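Local coordinates for protein alginate lyase (Chitinophaga sp. MD30, PDB 6KCW) that degrades the polysaccharide alginate as a lyase of polysaccharide lyase family 36, and carries a bound calcium ion, at residues A[61-66]-A[208-213]; A[1-6]-A[27-32]. One frame throughout, in Å; residues are numbered along the deposited sequence.

Interaction 1. Residues A[61-66]-A[208-213]; sequences ISNIDV and NMTFHT
H212 meets N63 through NE2, which donates to OD1 of N63 at 2.9 Å, with the N-H...O angle a nearly straight 164°. The carboxamide oxygen lies close to the imidazole plane, although the amide itself is turned 57° from the ring. Over one ring face sits CG2 of I61, 3.7 Å from the centroid, a CH-pi contact; T210 CB lies against the opposite face, and S62 O reaches the edge. I61 can supply this methyl because its beta branch sends CG1 beside the backbone N (chi1 -58°) and CG2 anti to it. On the other side of the sheet, I64 and M209 lie side by side, CD1 to CE 3.6 Å, and the same CD1 rests 3.8 Å from CB of F211.

Antiparallel backbone bonds set this register, among them F211 N to S62 O at 2.9 Å and I64 N to M209 O at 2.7 Å. Farther out, R117 NH1 bonds ND1 of H212, S97 bonds OD1 of N208, and F211 stacks on F94 within the beta-sandwich. A phenylalanine in place of H212 would probably leave N63 OD1 and R117 NH1 without their imidazole partners. The chemistry thus divides by face: M209 packs on L237 and L74 and F211 on L45 and V47, between the sheets, I64 lies against the loop at N29, and on the other face bonds at both imidazole nitrogens fix the ring's rotation.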
# COMPACT_ATOMS: atom_id res chain seq x y z
N ILE A 61 -6.47 -7.92 -1.57
CA ILE A 61 -5.01 -7.95 -1.67
C ILE A 61 -4.67 -8.25 -3.13
O ILE A 61 -4.70 -9.41 -3.55
CB ILE A 61 -4.38 -8.98 -0.74
CG1 ILE A 61 -4.76 -8.72 0.72
CG2 ILE A 61 -2.85 -8.99 -0.90
CD1 ILE A 61 -3.99 -9.61 1.69
N SER A 62 -4.36 -7.21 -3.90
CA SER A 62 -4.07 -7.37 -5.32
C SER A 62 -2.73 -6.74 -5.64
O SER A 62 -2.38 -5.69 -5.10
CB SER A 62 -5.17 -6.76 -6.20
OG SER A 62 -5.06 -7.18 -7.55
N ASN A 63 -1.97 -7.39 -6.51
CA ASN A 63 -0.71 -6.88 -7.02
C ASN A 63 -0.90 -6.56 -8.49
O ASN A 63 -1.15 -7.45 -9.29
CB ASN A 63 0.41 -7.91 -6.82
CG ASN A 63 0.50 -8.37 -5.39
OD1 ASN A 63 0.58 -7.56 -4.47
ND2 ASN A 63 0.46 -9.69 -5.17
N ILE A 64 -0.77 -5.28 -8.84
CA ILE A 64 -0.96 -4.86 -10.23
C ILE A 64 0.41 -4.84 -10.90
O ILE A 64 1.27 -4.02 -10.56
CB ILE A 64 -1.65 -3.50 -10.34
CG1 ILE A 64 -3.02 -3.53 -9.67
CG2 ILE A 64 -1.82 -3.15 -11.79
CD1 ILE A 64 -3.01 -3.10 -8.22
N ASP A 65 0.59 -5.73 -11.86
CA ASP A 65 1.78 -5.77 -12.70
C ASP A 65 1.95 -4.46 -13.47
O ASP A 65 1.10 -4.10 -14.30
CB ASP A 65 1.62 -6.95 -13.66
CG ASP A 65 2.92 -7.44 -14.21
OD1 ASP A 65 3.94 -6.74 -14.08
OD2 ASP A 65 2.90 -8.55 -14.78
N VAL A 66 3.03 -3.73 -13.20
CA VAL A 66 3.30 -2.50 -13.92
C VAL A 66 4.58 -2.68 -14.72
O VAL A 66 5.39 -3.57 -14.45
CB VAL A 66 3.42 -1.27 -12.99
CG1 VAL A 66 2.19 -1.13 -12.11
CG2 VAL A 66 4.70 -1.36 -12.15
N ASN A 208 5.74 -4.18 -9.64
CA ASN A 208 4.30 -4.03 -9.65
C ASN A 208 3.85 -3.11 -8.53
O ASN A 208 4.58 -2.83 -7.58
CB ASN A 208 3.59 -5.40 -9.63
CG ASN A 208 3.85 -6.22 -8.38
OD1 ASN A 208 3.76 -5.72 -7.26
ND2 ASN A 208 4.11 -7.51 -8.57
N MET A 209 2.63 -2.59 -8.69
CA MET A 209 1.98 -1.74 -7.71
C MET A 209 1.11 -2.59 -6.78
O MET A 209 0.32 -3.42 -7.25
CB MET A 209 1.15 -0.66 -8.41
CG MET A 209 0.34 0.20 -7.47
SD MET A 209 -0.78 1.35 -8.28
CE MET A 209 -1.94 0.24 -9.07
N THR A 210 1.28 -2.40 -5.48
CA THR A 210 0.49 -3.12 -4.49
C THR A 210 -0.75 -2.32 -4.13
O THR A 210 -0.69 -1.10 -3.94
CB THR A 210 1.30 -3.37 -3.22
OG1 THR A 210 1.68 -2.12 -2.63
CG2 THR A 210 2.55 -4.20 -3.51
N PHE A 211 -1.88 -3.01 -4.05
CA PHE A 211 -3.14 -2.44 -3.57
C PHE A 211 -3.61 -3.37 -2.45
O PHE A 211 -4.40 -4.29 -2.68
CB PHE A 211 -4.17 -2.32 -4.68
CG PHE A 211 -5.47 -1.72 -4.23
CD1 PHE A 211 -5.50 -0.84 -3.16
CD2 PHE A 211 -6.66 -2.05 -4.87
CE1 PHE A 211 -6.70 -0.29 -2.74
CE2 PHE A 211 -7.86 -1.51 -4.45
CZ PHE A 211 -7.88 -0.63 -3.38
N HIS A 212 -3.09 -3.13 -1.25
CA HIS A 212 -3.34 -4.00 -0.11
C HIS A 212 -4.24 -3.28 0.89
O HIS A 212 -3.87 -2.21 1.39
CB HIS A 212 -2.03 -4.44 0.54
CG HIS A 212 -1.21 -5.35 -0.32
ND1 HIS A 212 -0.08 -5.99 0.14
CD2 HIS A 212 -1.36 -5.74 -1.61
CE1 HIS A 212 0.44 -6.72 -0.83
NE2 HIS A 212 -0.32 -6.58 -1.90
N THR A 213 -5.42 -3.86 1.14
CA THR A 213 -6.35 -3.39 2.17
C THR A 213 -6.74 -4.60 3.00
O THR A 213 -7.65 -5.34 2.62
CB THR A 213 -7.59 -2.74 1.57
OG1 THR A 213 -7.20 -1.77 0.59
CG2 THR A 213 -8.40 -2.06 2.67

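Interaction 2. Residues A[1-6]-A[27-32]; sequences AIPSSL and FGNAGG
L6 and F27 meet where the N-terminal strand of the beta-sandwich passes the C-terminal end of helix 20-27. CD1 of L6 approaches the phenyl ring obliquely, 3.9 Å from CD1 of F27. The leucine points toward the helix end, whereas F27 leaves its backbone directed away from the N-terminal segment, its ring packing with W10, Y18 and L235. A large aromatic suits this buried place, while its carbonyl lies next to P3 and L6. P3 leans its ring on this backbone, with CG 3.2 Å from O of F27; the compact, rigid ring lies close without a polar N-H of its own. G28 comes next, and glycine fits for two reasons: its phi is positive (99°) as the chain leaves the helix, and a beta carbon would clash with O of A1. N29 then turns its side chain toward the N terminus, CG standing between its backbone N and carbonyl carbon (chi1 68°), and its carboxamide crosses P3 obliquely. An asparagine can serve two partners here, since OD1 accepts from N of D65 while the amide nitrogen donates. ND2 of N29 bonds O of A1 at 3.1 Å, lying in the carbonyl plane with a C=O...N angle of 148°.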
# COMPACT_ATOMS: atom_id res chain seq x y z
N ALA A 1 -3.07 -5.76 -20.32
CA ALA A 1 -2.13 -4.64 -20.40
C ALA A 1 -1.31 -4.55 -19.12
O ALA A 1 -1.79 -4.87 -18.02
CB ALA A 1 -2.86 -3.32 -20.65
N ILE A 2 -0.06 -4.12 -19.28
CA ILE A 2 0.83 -3.84 -18.16
C ILE A 2 1.10 -2.34 -18.17
O ILE A 2 2.09 -1.89 -18.77
CB ILE A 2 2.14 -4.63 -18.26
CG1 ILE A 2 1.83 -6.08 -18.59
CG2 ILE A 2 2.93 -4.53 -16.96
CD1 ILE A 2 3.08 -6.93 -18.67
N PRO A 3 0.27 -1.54 -17.50
CA PRO A 3 0.41 -0.08 -17.61
C PRO A 3 1.73 0.42 -17.06
O PRO A 3 2.34 -0.19 -16.18
CB PRO A 3 -0.76 0.44 -16.77
CG PRO A 3 -0.95 -0.63 -15.73
CD PRO A 3 -0.67 -1.93 -16.44
N SER A 4 2.18 1.55 -17.62
CA SER A 4 3.20 2.36 -16.98
C SER A 4 2.65 3.64 -16.37
O SER A 4 3.34 4.29 -15.60
CB SER A 4 4.34 2.70 -17.96
OG SER A 4 3.85 3.07 -19.22
N SER A 5 1.40 4.00 -16.69
CA SER A 5 0.71 5.09 -16.01
C SER A 5 -0.76 4.73 -15.86
O SER A 5 -1.33 3.97 -16.66
CB SER A 5 0.85 6.41 -16.76
OG SER A 5 0.26 6.31 -18.05
N LEU A 6 -1.38 5.27 -14.82
CA LEU A 6 -2.80 5.04 -14.58
C LEU A 6 -3.39 6.30 -13.98
O LEU A 6 -2.73 7.00 -13.22
CB LEU A 6 -3.06 3.85 -13.64
CG LEU A 6 -2.81 2.42 -14.10
CD1 LEU A 6 -3.08 1.48 -12.94
CD2 LEU A 6 -3.68 2.05 -15.29
N PHE A 27 -7.16 -1.00 -14.22
CA PHE A 27 -5.80 -1.17 -13.80
C PHE A 27 -4.98 -1.89 -14.83
O PHE A 27 -3.80 -1.81 -14.82
CB PHE A 27 -5.77 -1.97 -12.52
CG PHE A 27 -6.28 -1.23 -11.33
CD1 PHE A 27 -5.44 -0.50 -10.55
CD2 PHE A 27 -7.58 -1.31 -10.97
CE1 PHE A 27 -5.89 0.16 -9.46
CE2 PHE A 27 -8.05 -0.65 -9.88
CZ PHE A 27 -7.20 0.08 -9.12
N GLY A 28 -5.62 -2.60 -15.73
CA GLY A 28 -4.90 -3.33 -16.75
C GLY A 28 -4.80 -4.77 -16.34
O GLY A 28 -4.92 -5.65 -17.13
N ASN A 29 -4.57 -5.00 -15.07
CA ASN A 29 -4.50 -6.33 -14.55
C ASN A 29 -4.72 -6.23 -13.06
O ASN A 29 -4.40 -5.24 -12.49
CB ASN A 29 -3.21 -7.05 -14.96
CG ASN A 29 -1.98 -6.46 -14.34
OD1 ASN A 29 -1.63 -6.80 -13.24
ND2 ASN A 29 -1.32 -5.61 -15.06
N ALA A 30 -5.30 -7.26 -12.45
CA ALA A 30 -5.61 -7.32 -11.01
C ALA A 30 -5.91 -8.75 -10.66
O ALA A 30 -7.05 -9.16 -10.72
CB ALA A 30 -6.81 -6.46 -10.71
N GLY A 31 -4.91 -9.53 -10.28
CA GLY A 31 -5.11 -10.95 -10.12
C GLY A 31 -5.47 -11.49 -8.74
O GLY A 31 -5.16 -12.65 -8.44
N GLY A 32 -6.11 -10.69 -7.91
CA GLY A 32 -6.56 -11.21 -6.63
C GLY A 32 -7.93 -10.71 -6.24
O GLY A 32 -8.41 -10.97 -5.13

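Overall arrangement
Starting at the N terminus, the chain runs through 1-6 into strand 5-8, turns through helix 20-27, and returns at 27-32, where interaction 2 closes a short loop at the surface. It then passes through strands 38-41 and 44-49, of the same sheet as strand 5-8, and reaches 61-66 in the second sheet. Interaction 1 closes a far longer loop, of 141 residues, within that sheet. The two loops are in series and neither nest nor cross. Their centres lie about 9 Å apart, and they touch: I2 CG2 packs on D65 O at 3.3 Å. Interaction 2 joins the start of a first-sheet strand to the post-helix loop, and both contacts meet at strand 60-69.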